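Local coordinates for protein anopheles gambiae adenosine kinase (Anopheles gambiae, PDB 3LOO) that phosphorylates adenosine to AMP with ATP as phosphate donor, as an adenosine kinase of the pfkB carbohydrate kinase family, at residues 257-261 with 294-298; 233-239 with 275-281; 44-50 with 62-68; 36-40 with 69-73. One frame throughout, in Å; residues are numbered along the deposited sequence.

Contact 1: 257-261 with 294-298; sequences REIGK and DNVRE
Arg257 and Glu298 meet in a salt bridge at the protein surface, NH2 of Arg257 donating to OE2 of Glu298 over 2.8 Å with a nearly straight N-H...O angle of 166°. The oxygen sits at the edge of the guanidinium, almost in its plane, whereas the nitrogen approaches from well above the carboxylate plane; the flat groups stand 77° apart, unlike the coplanar, two-pronged pairing. A water bridges the pair: it accepts from Arg257 NE at 2.9 Å and donates both to Glu298 OE2 and to the backbone O of Val296, so that OE2 takes two bonds. CG2 of Val296 packs on both CB of Arg257, at 3.8 Å, and CE of Lys261, at 3.9 Å, whose residues are one helical turn apart. NZ of Lys261 forms a second salt bridge with OD1 of Asp294 at 3.0 Å and a weak bond to the backbone O of the same residue. Helix 256-264 lies here against the loop leading into strand 297-299, an outermost strand of the large mixed sheet of the pfkB fold, and Val296 also touches Leu287 and Ile289 of the adjacent strand 284-290. Extended beyond CG, the lysine chain spans from the helix to this loop, while Asp294 swings CG anti to its own N (chi1 -179°), which brings OD1 to the ammonium.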
# COMPACT_ATOMS: atom_id res chain seq x y z
N ARG A 257 4.32 15.33 -14.36
CA ARG A 257 4.85 14.61 -15.53
C ARG A 257 6.37 14.61 -15.50
O ARG A 257 7.01 13.58 -15.69
CB ARG A 257 4.30 15.21 -16.84
CG ARG A 257 2.78 14.97 -17.00
CD ARG A 257 2.17 15.83 -18.08
NE ARG A 257 0.75 15.50 -18.24
CZ ARG A 257 -0.20 15.84 -17.37
NH1 ARG A 257 0.09 16.50 -16.26
NH2 ARG A 257 -1.47 15.50 -17.60
N GLU A 258 6.96 15.77 -15.22
CA GLU A 258 8.40 15.91 -15.14
C GLU A 258 8.97 15.08 -14.00
O GLU A 258 10.02 14.44 -14.14
CB GLU A 258 8.74 17.39 -14.94
CG GLU A 258 10.21 17.66 -14.59
CD GLU A 258 11.14 17.32 -15.74
OE1 GLU A 258 10.67 17.25 -16.90
OE2 GLU A 258 12.37 17.11 -15.47
N ILE A 259 8.30 15.11 -12.85
CA ILE A 259 8.76 14.34 -11.70
C ILE A 259 8.75 12.85 -12.07
O ILE A 259 9.74 12.17 -11.86
CB ILE A 259 7.91 14.63 -10.42
CG1 ILE A 259 8.11 16.07 -9.93
CG2 ILE A 259 8.27 13.65 -9.27
CD1 ILE A 259 6.95 16.59 -9.07
N GLY A 260 7.64 12.36 -12.64
CA GLY A 260 7.56 10.95 -13.10
C GLY A 260 8.68 10.52 -14.03
O GLY A 260 9.28 9.44 -13.87
N LYS A 261 9.00 11.39 -15.00
CA LYS A 261 10.08 11.13 -15.96
C LYS A 261 11.43 11.00 -15.27
O LYS A 261 12.19 10.09 -15.59
CB LYS A 261 10.14 12.21 -17.05
CG LYS A 261 8.87 12.30 -17.89
CD LYS A 261 8.81 13.63 -18.67
CE LYS A 261 8.00 13.45 -19.92
NZ LYS A 261 7.47 14.77 -20.42
N ASP A 294 9.19 10.14 -23.67
CA ASP A 294 9.09 11.49 -23.14
C ASP A 294 7.64 11.93 -23.25
O ASP A 294 7.33 13.11 -23.43
CB ASP A 294 10.01 12.43 -23.93
CG ASP A 294 9.98 13.84 -23.42
OD1 ASP A 294 9.76 14.05 -22.22
OD2 ASP A 294 10.15 14.77 -24.22
N ASN A 295 6.76 10.96 -23.13
CA ASN A 295 5.35 11.17 -23.42
C ASN A 295 4.52 10.47 -22.36
O ASN A 295 4.31 9.27 -22.43
CB ASN A 295 5.03 10.64 -24.82
CG ASN A 295 3.56 10.72 -25.16
OD1 ASN A 295 2.86 11.64 -24.74
ND2 ASN A 295 3.08 9.75 -25.95
N VAL A 296 4.06 11.23 -21.37
CA VAL A 296 3.26 10.65 -20.29
C VAL A 296 1.83 10.36 -20.75
O VAL A 296 1.14 11.22 -21.30
CB VAL A 296 3.26 11.57 -19.05
CG1 VAL A 296 2.39 10.93 -17.91
CG2 VAL A 296 4.68 11.83 -18.58
N ARG A 297 1.38 9.13 -20.50
CA ARG A 297 0.04 8.70 -20.86
C ARG A 297 -0.93 8.90 -19.69
O ARG A 297 -0.56 8.75 -18.53
CB ARG A 297 0.07 7.24 -21.33
CG ARG A 297 0.98 7.10 -22.56
CD ARG A 297 1.24 5.66 -22.95
NE ARG A 297 -0.00 4.99 -23.34
CZ ARG A 297 -0.13 3.67 -23.44
NH1 ARG A 297 0.90 2.87 -23.17
NH2 ARG A 297 -1.29 3.15 -23.80
N GLU A 298 -2.16 9.24 -20.02
CA GLU A 298 -3.20 9.53 -19.05
C GLU A 298 -4.34 8.58 -19.17
O GLU A 298 -4.74 8.22 -20.28
CB GLU A 298 -3.79 10.90 -19.31
CG GLU A 298 -2.79 11.99 -19.22
CD GLU A 298 -3.38 13.32 -19.61
OE1 GLU A 298 -4.62 13.45 -19.63
OE2 GLU A 298 -2.58 14.22 -19.89
O HOH W 1 -0.10 13.43 -20.13

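Contact 2: 233-239 with 275-281; sequences DVLFGNE and RIVIITQ. With B4P (bis(adenosine)-5'-tetraphosphate), chain D.
The Phe236 ring carries CG1 of Val234, from the same strand, over one face, 3.7 Å above the plane and displaced toward the rim. Across the strands, CD1 of Ile278 comes obliquely to its CE1 at 3.8 Å, the two side chains lying side by side and pointing the same way. Phe323 of helix 315-328, which packs on this face of the sheet, meets the ring edge-to-face. The backbones run parallel, 18° apart, in register Val234 with Ile276 through Gly237 with Ile279. Five bonds join them: Ile278 N to Leu235 O is the shortest at 2.8 Å, nearly straight at the hydrogen (174°), whereas Gly237 N to Ile278 O is more bent (140°). At the C-terminal ends of the strands the side chains turn polar. Asn238 ND2 donates to O1G of the bound bis(adenosine)-5'-tetraphosphate at 2.9 Å, while its OD1 accepts from Glu241 N as a helix N-cap, which fixes the amide's rotation. Thr280 OG1 gives a hydrogen bond of 2.7 Å to ligand O2D. Neighbouring parallel strands that deliver ligand-binding groups from their C-terminal ends are characteristic of the Rossmann-like alpha/beta core of pfkB kinases, here grasping the polyphosphate.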
# COMPACT_ATOMS: atom_id res chain seq x y z
N ASP A 233 10.79 -1.96 -10.18
CA ASP A 233 10.26 -2.05 -11.55
C ASP A 233 9.04 -1.18 -11.75
O ASP A 233 8.81 -0.68 -12.85
CB ASP A 233 9.89 -3.51 -11.91
CG ASP A 233 11.10 -4.40 -11.93
OD1 ASP A 233 11.29 -5.17 -10.97
OD2 ASP A 233 11.91 -4.25 -12.88
N VAL A 234 8.21 -1.07 -10.72
CA VAL A 234 6.98 -0.24 -10.76
C VAL A 234 6.90 0.55 -9.43
O VAL A 234 6.97 -0.03 -8.34
CB VAL A 234 5.65 -1.06 -10.95
CG1 VAL A 234 4.46 -0.12 -11.16
CG2 VAL A 234 5.71 -2.08 -12.16
N LEU A 235 6.73 1.87 -9.55
CA LEU A 235 6.49 2.73 -8.40
C LEU A 235 5.08 3.37 -8.54
O LEU A 235 4.79 4.00 -9.54
CB LEU A 235 7.54 3.83 -8.34
CG LEU A 235 7.34 4.89 -7.24
CD1 LEU A 235 7.31 4.22 -5.87
CD2 LEU A 235 8.40 6.06 -7.27
N PHE A 236 4.24 3.17 -7.54
CA PHE A 236 2.93 3.82 -7.45
C PHE A 236 3.03 4.95 -6.41
O PHE A 236 3.83 4.87 -5.46
CB PHE A 236 1.88 2.84 -6.93
CG PHE A 236 1.74 1.57 -7.75
CD1 PHE A 236 0.90 1.52 -8.84
CD2 PHE A 236 2.43 0.40 -7.37
CE1 PHE A 236 0.72 0.31 -9.59
CE2 PHE A 236 2.29 -0.80 -8.11
CZ PHE A 236 1.43 -0.84 -9.21
N GLY A 237 2.21 5.98 -6.57
CA GLY A 237 2.07 7.01 -5.53
C GLY A 237 1.03 8.02 -5.95
O GLY A 237 0.60 8.03 -7.11
N ASN A 238 0.59 8.86 -5.02
CA ASN A 238 -0.33 9.90 -5.42
C ASN A 238 0.43 11.22 -5.70
O ASN A 238 1.66 11.28 -5.61
CB ASN A 238 -1.51 10.05 -4.43
CG ASN A 238 -1.09 10.67 -3.09
OD1 ASN A 238 -0.04 11.27 -2.98
ND2 ASN A 238 -1.92 10.47 -2.06
N GLU A 239 -0.29 12.25 -6.08
CA GLU A 239 0.36 13.47 -6.54
C GLU A 239 1.16 14.14 -5.41
O GLU A 239 2.23 14.67 -5.63
CB GLU A 239 -0.67 14.43 -7.13
CG GLU A 239 -1.49 15.20 -6.12
CD GLU A 239 -2.87 14.63 -5.99
OE1 GLU A 239 -3.02 13.47 -5.53
OE2 GLU A 239 -3.82 15.36 -6.38
N ARG A 275 11.60 0.77 -16.11
CA ARG A 275 10.78 1.19 -14.97
C ARG A 275 9.52 1.91 -15.42
O ARG A 275 9.53 2.71 -16.36
CB ARG A 275 11.56 2.12 -14.03
CG ARG A 275 10.80 2.51 -12.75
CD ARG A 275 11.69 3.34 -11.81
NE ARG A 275 12.90 2.63 -11.34
CZ ARG A 275 14.14 2.89 -11.76
NH1 ARG A 275 14.38 3.78 -12.71
NH2 ARG A 275 15.17 2.24 -11.22
N ILE A 276 8.47 1.61 -14.69
CA ILE A 276 7.15 2.26 -14.81
C ILE A 276 6.90 3.07 -13.54
O ILE A 276 7.17 2.59 -12.42
CB ILE A 276 6.06 1.17 -14.94
CG1 ILE A 276 6.29 0.40 -16.23
CG2 ILE A 276 4.70 1.78 -15.02
CD1 ILE A 276 6.29 1.30 -17.41
N VAL A 277 6.44 4.31 -13.71
CA VAL A 277 5.98 5.12 -12.57
C VAL A 277 4.50 5.45 -12.81
O VAL A 277 4.15 5.91 -13.90
CB VAL A 277 6.83 6.39 -12.39
CG1 VAL A 277 6.33 7.22 -11.19
CG2 VAL A 277 8.33 6.02 -12.24
N ILE A 278 3.65 5.18 -11.83
CA ILE A 278 2.18 5.44 -11.94
C ILE A 278 1.75 6.43 -10.85
O ILE A 278 1.96 6.16 -9.67
CB ILE A 278 1.36 4.13 -11.91
CG1 ILE A 278 1.67 3.29 -13.16
CG2 ILE A 278 -0.16 4.40 -11.85
CD1 ILE A 278 1.21 1.83 -13.08
N ILE A 279 1.18 7.57 -11.25
CA ILE A 279 0.77 8.61 -10.30
C ILE A 279 -0.72 8.82 -10.38
O ILE A 279 -1.23 9.17 -11.46
CB ILE A 279 1.51 9.94 -10.56
CG1 ILE A 279 3.03 9.67 -10.45
CG2 ILE A 279 1.06 11.02 -9.54
CD1 ILE A 279 3.87 10.76 -10.96
N THR A 280 -1.40 8.55 -9.26
CA THR A 280 -2.81 8.79 -9.12
C THR A 280 -3.00 10.25 -8.67
O THR A 280 -2.13 10.82 -8.01
CB THR A 280 -3.48 7.79 -8.10
OG1 THR A 280 -2.95 7.98 -6.78
CG2 THR A 280 -3.25 6.30 -8.54
N GLN A 281 -4.14 10.82 -9.04
CA GLN A 281 -4.45 12.22 -8.76
C GLN A 281 -5.91 12.38 -8.33
O GLN A 281 -6.59 13.28 -8.81
CB GLN A 281 -4.32 13.04 -10.05
CG GLN A 281 -3.07 12.83 -10.89
CD GLN A 281 -2.91 13.95 -11.94
OE1 GLN A 281 -3.33 13.82 -13.11
NE2 GLN A 281 -2.36 15.07 -11.50
PA B4P D . -6.21 6.38 2.17
O1A B4P D . -7.72 6.21 2.31
O2A B4P D . -5.57 7.58 2.86
O3A B4P D . -5.96 6.66 0.61
PB B4P D . -5.00 5.72 -0.26
O1B B4P D . -5.61 4.33 -0.46
O2B B4P D . -3.54 5.85 0.14
O3B B4P D . -5.44 6.69 -1.53
PG B4P D . -4.49 7.60 -2.46
O1G B4P D . -4.41 9.01 -1.98
O2G B4P D . -3.16 6.87 -2.56
O3G B4P D . -5.19 7.55 -3.90
PD B4P D . -5.97 8.69 -4.73
O1D B4P D . -6.77 9.50 -3.78
O2D B4P D . -5.07 9.37 -5.73
O5E B4P D . -5.44 5.00 2.56
C5E B4P D . -6.00 4.41 3.71
C4E B4P D . -5.22 3.24 4.24
O4E B4P D . -3.87 3.56 4.58
C3E B4P D . -5.85 2.83 5.54
O3E B4P D . -6.59 1.63 5.24
C2E B4P D . -4.67 2.51 6.46
O2E B4P D . -4.73 1.23 7.11
C1E B4P D . -3.44 2.64 5.55
N9A B4P D . -2.31 3.20 6.31
C8A B4P D . -2.19 4.44 6.86
N7A B4P D . -0.97 4.51 7.48
C5A B4P D . -0.34 3.30 7.35
C6A B4P D . 0.90 2.78 7.76
N6A B4P D . 1.80 3.49 8.51
N1A B4P D . 1.20 1.50 7.44
C2A B4P D . 0.36 0.73 6.71
N3A B4P D . -0.83 1.22 6.30
C4A B4P D . -1.19 2.49 6.60
O5F B4P D . -7.00 7.74 -5.50
C5F B4P D . -6.59 6.54 -6.15
C4F B4P D . -7.68 6.19 -7.15
O4F B4P D . -8.99 6.24 -6.55
C3F B4P D . -7.77 7.23 -8.25
O3F B4P D . -6.76 6.99 -9.22
C2F B4P D . -9.18 7.02 -8.78
O2F B4P D . -9.22 5.92 -9.71
C1F B4P D . -9.97 6.70 -7.49
N9B B4P D . -10.55 7.99 -6.99
C8B B4P D . -10.06 8.73 -5.97
N7B B4P D . -10.81 9.84 -5.78
C5B B4P D . -11.81 9.84 -6.68
C6B B4P D . -12.86 10.69 -7.00
N6B B4P D . -13.04 11.83 -6.27
N1B B4P D . -13.72 10.36 -8.02
C2B B4P D . -13.55 9.23 -8.74
N3B B4P D . -12.53 8.37 -8.49
C4B B4P D . -11.63 8.62 -7.49

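Contact 3: 44-50 with 62-68; sequences LLNKYDM and HMPMYQE
Tyr48 and Glu68 are brought together by contrasting first torsions: the tyrosine ring lies anti to its carbonyl carbon (chi1 -71°), while the glutamate has CG anti to its N (chi1 -179°) and an extended chain that reaches across to the phenol. There Tyr48 OH donates to Glu68 OE1 over a short 2.5 Å, meeting the oxygen nearly along its C-O axis. Lys47 NZ approaches the same OE1 at 2.8 Å, on the syn side and 26° out of the carboxylate plane, completing a salt bridge. One oxygen is therefore gripped by two donors, which would be expected to stabilise the negative charge on Glu68 and set the phenol's position.

The Tyr48 ring is packed on both faces. Met65 CB lies over its centre, 3.6 Å from the centroid, a CH-pi contact, and Lys47 CG covers the opposite face nearer the rim. SD of Met65 sits obliquely to the same ring in a Met-aromatic contact and also touches Met50 SD at 3.7 Å. Leu44 CD1 reaches the ring edge in plane and lies 3.6 Å from Glu68 OE2, so aliphatic carbon borders the ion pair.

Asp49, at positive phi, is the C-prime residue of a Schellman motif: Met50 N bonds to Leu45 O and Asp49 N to Asn46 O. The contact thus packs the Schellman-terminated end of helix 42-47 against the first turn of helix 64-73, beside the smaller five-stranded sheet of the fold.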
# COMPACT_ATOMS: atom_id res chain seq x y z
N LEU A 44 -11.24 17.75 17.66
CA LEU A 44 -10.55 16.48 17.89
C LEU A 44 -9.14 16.49 17.28
O LEU A 44 -8.18 16.15 17.93
CB LEU A 44 -11.37 15.26 17.44
CG LEU A 44 -10.71 13.93 17.78
CD1 LEU A 44 -10.70 13.69 19.27
CD2 LEU A 44 -11.45 12.83 17.09
N LEU A 45 -9.03 16.93 16.03
CA LEU A 45 -7.71 17.09 15.40
C LEU A 45 -6.76 18.00 16.18
O LEU A 45 -5.59 17.66 16.38
CB LEU A 45 -7.87 17.66 13.99
CG LEU A 45 -8.73 16.90 12.98
CD1 LEU A 45 -8.37 17.37 11.59
CD2 LEU A 45 -8.54 15.39 13.09
N ASN A 46 -7.27 19.15 16.61
CA ASN A 46 -6.48 20.09 17.41
C ASN A 46 -6.04 19.49 18.69
O ASN A 46 -4.87 19.61 19.05
CB ASN A 46 -7.26 21.37 17.67
CG ASN A 46 -7.28 22.29 16.48
OD1 ASN A 46 -7.06 21.88 15.34
ND2 ASN A 46 -7.55 23.56 16.73
N LYS A 47 -6.93 18.76 19.36
CA LYS A 47 -6.54 18.06 20.58
C LYS A 47 -5.32 17.16 20.38
O LYS A 47 -4.53 16.98 21.30
CB LYS A 47 -7.71 17.23 21.11
CG LYS A 47 -7.46 16.58 22.46
CD LYS A 47 -8.72 15.86 22.95
CE LYS A 47 -8.41 14.98 24.15
NZ LYS A 47 -9.62 14.21 24.59
N TYR A 48 -5.16 16.58 19.20
CA TYR A 48 -4.05 15.63 19.00
C TYR A 48 -2.93 16.14 18.05
O TYR A 48 -2.09 15.35 17.57
CB TYR A 48 -4.61 14.26 18.57
CG TYR A 48 -5.31 13.57 19.72
CD1 TYR A 48 -4.60 12.98 20.75
CD2 TYR A 48 -6.70 13.53 19.78
CE1 TYR A 48 -5.26 12.34 21.82
CE2 TYR A 48 -7.36 12.91 20.83
CZ TYR A 48 -6.65 12.32 21.83
OH TYR A 48 -7.34 11.72 22.86
N ASP A 49 -2.93 17.46 17.81
CA ASP A 49 -1.93 18.14 16.99
C ASP A 49 -1.87 17.48 15.63
O ASP A 49 -0.79 17.22 15.11
CB ASP A 49 -0.55 18.10 17.65
CG ASP A 49 -0.56 18.69 19.03
OD1 ASP A 49 -1.33 19.65 19.24
OD2 ASP A 49 0.19 18.20 19.90
N MET A 50 -3.04 17.22 15.06
CA MET A 50 -3.11 16.61 13.75
C MET A 50 -3.60 17.63 12.75
O MET A 50 -4.40 18.51 13.10
CB MET A 50 -4.05 15.40 13.77
CG MET A 50 -3.45 14.20 14.51
SD MET A 50 -4.56 12.80 14.65
CE MET A 50 -4.87 12.36 12.92
N HIS A 62 -0.58 10.49 21.05
CA HIS A 62 -1.70 10.12 20.17
C HIS A 62 -2.46 8.95 20.76
O HIS A 62 -3.62 8.73 20.42
CB HIS A 62 -1.19 9.79 18.75
CG HIS A 62 -0.62 10.97 18.05
ND1 HIS A 62 0.73 11.10 17.80
CD2 HIS A 62 -1.20 12.10 17.60
CE1 HIS A 62 0.95 12.26 17.21
NE2 HIS A 62 -0.20 12.89 17.07
N MET A 63 -1.82 8.20 21.65
CA MET A 63 -2.35 6.93 22.11
C MET A 63 -3.77 6.97 22.69
O MET A 63 -4.55 6.04 22.45
CB MET A 63 -1.41 6.24 23.09
CG MET A 63 -0.11 5.73 22.48
SD MET A 63 -0.25 4.83 20.91
CE MET A 63 1.50 4.66 20.52
N PRO A 64 -4.10 8.02 23.50
CA PRO A 64 -5.45 8.09 24.06
C PRO A 64 -6.52 8.31 23.02
O PRO A 64 -7.70 8.19 23.33
CB PRO A 64 -5.37 9.30 25.03
CG PRO A 64 -3.88 9.34 25.42
CD PRO A 64 -3.20 9.03 24.11
N MET A 65 -6.13 8.66 21.80
CA MET A 65 -7.11 8.94 20.76
C MET A 65 -7.92 7.70 20.32
O MET A 65 -9.12 7.82 19.98
CB MET A 65 -6.42 9.58 19.56
CG MET A 65 -7.34 10.08 18.50
SD MET A 65 -6.47 10.70 17.05
CE MET A 65 -5.22 9.42 16.77
N TYR A 66 -7.27 6.53 20.31
CA TYR A 66 -7.93 5.28 19.85
C TYR A 66 -9.17 4.91 20.71
O TYR A 66 -10.30 4.78 20.18
CB TYR A 66 -6.88 4.14 19.71
CG TYR A 66 -5.79 4.54 18.71
CD1 TYR A 66 -6.05 4.51 17.34
CD2 TYR A 66 -4.57 5.05 19.15
CE1 TYR A 66 -5.07 4.90 16.42
CE2 TYR A 66 -3.60 5.45 18.24
CZ TYR A 66 -3.86 5.37 16.89
OH TYR A 66 -2.94 5.78 15.98
N GLN A 67 -9.00 4.84 22.03
CA GLN A 67 -10.14 4.56 22.92
C GLN A 67 -11.21 5.64 22.83
O GLN A 67 -12.42 5.34 22.88
CB GLN A 67 -9.67 4.43 24.36
CG GLN A 67 -10.76 4.06 25.35
CD GLN A 67 -10.33 4.19 26.80
OE1 GLN A 67 -9.14 4.24 27.12
NE2 GLN A 67 -11.31 4.23 27.70
N GLU A 68 -10.78 6.90 22.69
CA GLU A 68 -11.70 8.01 22.56
C GLU A 68 -12.55 7.89 21.29
O GLU A 68 -13.76 8.16 21.33
CB GLU A 68 -10.94 9.33 22.60
CG GLU A 68 -11.82 10.56 22.49
CD GLU A 68 -11.09 11.87 22.78
OE1 GLU A 68 -9.87 11.88 23.13
OE2 GLU A 68 -11.76 12.89 22.64

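Contact 4: 36-40 with 69-73; sequences ISAVV and LIEKY
Aliphatic packing between Ile36 of the strand and Leu69 and Ile70 of the helix supplies the first group of contacts. The branch methyl CG2 of Ile36, anti to the residue's own N, does the touching: it lies 4.0 Å from Leu69 CB and 4.1 Å from Ile70 CG1, reaching the start of this helical segment between two successive residues. CD1 of Leu69 also passes near the carbonyl oxygen of Ile36, and its other methyl, CD2, approaches CG1 of Val40 at 4.2 Å.

Tyr73 provides the aromatic contacts, one turn farther on. CG1 of Val40 stands over one face of its ring, 4.2 Å from the centroid and 26° off the ring normal, a CH-pi contact in which the two side chains cross at about a right angle. The backbone O of Val39 comes to CD1 of the same ring at 3.6 Å, from an oblique direction. Ala38 sets CB 3.9 Å from Tyr73 CB; consistent with its small side chain, its CA is 6.3 Å from Tyr73 CA, the nearest such pair in the contact.

Ile36, Ala38 and, just past the strand, Val40 thus point toward the helix; the axes of segments 36-39 and 69-73 run 25° apart, 9.2 Å at closest approach. Leu69 also touches Ala140 and Leu142 of the neighbouring strand 137-144, and Leu44 of helix 42-47 lies against both Leu69 and Tyr73. With no hydrogen bond or salt bridge between the two segments, their contact rests on apolar and CH-pi packing.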
# COMPACT_ATOMS: atom_id res chain seq x y z
N ILE A 36 -9.58 2.22 12.56
CA ILE A 36 -10.61 2.71 13.46
C ILE A 36 -11.10 4.04 12.88
O ILE A 36 -10.42 5.06 12.94
CB ILE A 36 -10.08 2.84 14.91
CG1 ILE A 36 -9.51 1.53 15.38
CG2 ILE A 36 -11.17 3.31 15.86
CD1 ILE A 36 -8.77 1.63 16.68
N SER A 37 -12.29 4.00 12.32
CA SER A 37 -12.75 5.04 11.43
C SER A 37 -13.91 5.80 12.02
O SER A 37 -14.86 5.18 12.45
CB SER A 37 -13.19 4.40 10.12
OG SER A 37 -13.42 5.41 9.17
N ALA A 38 -13.87 7.12 12.01
CA ALA A 38 -14.99 7.93 12.53
C ALA A 38 -15.11 9.30 11.91
O ALA A 38 -14.14 9.88 11.39
CB ALA A 38 -14.93 8.04 14.09
N VAL A 39 -16.32 9.84 11.99
CA VAL A 39 -16.56 11.23 11.66
C VAL A 39 -16.24 12.06 12.89
O VAL A 39 -16.69 11.77 14.00
CB VAL A 39 -18.00 11.45 11.14
CG1 VAL A 39 -18.33 12.97 11.06
CG2 VAL A 39 -18.13 10.77 9.79
N VAL A 40 -15.41 13.08 12.72
CA VAL A 40 -15.07 13.94 13.84
C VAL A 40 -15.00 15.37 13.37
O VAL A 40 -15.05 15.62 12.15
CB VAL A 40 -13.70 13.53 14.49
CG1 VAL A 40 -13.63 12.03 14.74
CG2 VAL A 40 -12.52 14.01 13.65
N LEU A 69 -11.92 7.48 20.18
CA LEU A 69 -12.65 7.21 18.94
C LEU A 69 -13.68 6.08 19.15
O LEU A 69 -14.82 6.19 18.71
CB LEU A 69 -11.71 6.83 17.77
CG LEU A 69 -10.72 7.88 17.26
CD1 LEU A 69 -9.82 7.27 16.18
CD2 LEU A 69 -11.45 9.11 16.74
N ILE A 70 -13.26 5.01 19.80
CA ILE A 70 -14.13 3.87 20.02
C ILE A 70 -15.29 4.30 20.94
O ILE A 70 -16.44 4.19 20.56
CB ILE A 70 -13.35 2.67 20.60
CG1 ILE A 70 -12.32 2.16 19.59
CG2 ILE A 70 -14.31 1.54 21.06
CD1 ILE A 70 -11.09 1.53 20.28
N GLU A 71 -14.97 4.85 22.11
CA GLU A 71 -15.95 5.14 23.16
C GLU A 71 -16.85 6.33 22.91
O GLU A 71 -18.01 6.30 23.27
CB GLU A 71 -15.26 5.32 24.52
CG GLU A 71 -14.91 4.01 25.20
CD GLU A 71 -14.01 4.20 26.42
OE1 GLU A 71 -13.88 5.35 26.90
OE2 GLU A 71 -13.41 3.19 26.88
N LYS A 72 -16.34 7.38 22.30
CA LYS A 72 -17.08 8.62 22.22
C LYS A 72 -17.43 9.02 20.78
O LYS A 72 -18.29 9.86 20.56
CB LYS A 72 -16.29 9.71 22.99
CG LYS A 72 -16.32 11.15 22.46
CD LYS A 72 -15.62 12.10 23.44
CE LYS A 72 -15.42 13.51 22.85
NZ LYS A 72 -16.69 14.07 22.27
N TYR A 73 -16.78 8.43 19.79
CA TYR A 73 -17.14 8.76 18.40
C TYR A 73 -17.74 7.61 17.62
O TYR A 73 -17.95 7.73 16.41
CB TYR A 73 -15.98 9.39 17.63
CG TYR A 73 -15.61 10.78 18.11
CD1 TYR A 73 -16.16 11.91 17.52
CD2 TYR A 73 -14.71 10.95 19.15
CE1 TYR A 73 -15.82 13.19 17.96
CE2 TYR A 73 -14.36 12.21 19.59
CZ TYR A 73 -14.92 13.32 18.99
OH TYR A 73 -14.55 14.56 19.45

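Contacts 3 and 4 come first along the chain, with 44-50/62-68 nested inside the loop closed by 36-40/69-73; contacts 1 and 2 follow, their segments alternating. Two clusters result. Contacts 3 and 4, centres about 10 Å apart, share helix 64-73 and lie beside the five-stranded sheet, touching through Tyr66 and Ile36. Contacts 1 and 2, also about 10 Å apart between centres, both reach the nine-stranded sheet, where Gly260 of helix 256-264 packs on Val277 and Ile279. Some 32 to 40 Å separates centres across the clusters, consistent with the lid and alpha/beta domains of adenosine kinases; of the four, contact 2 holds the ligand-binding side chains.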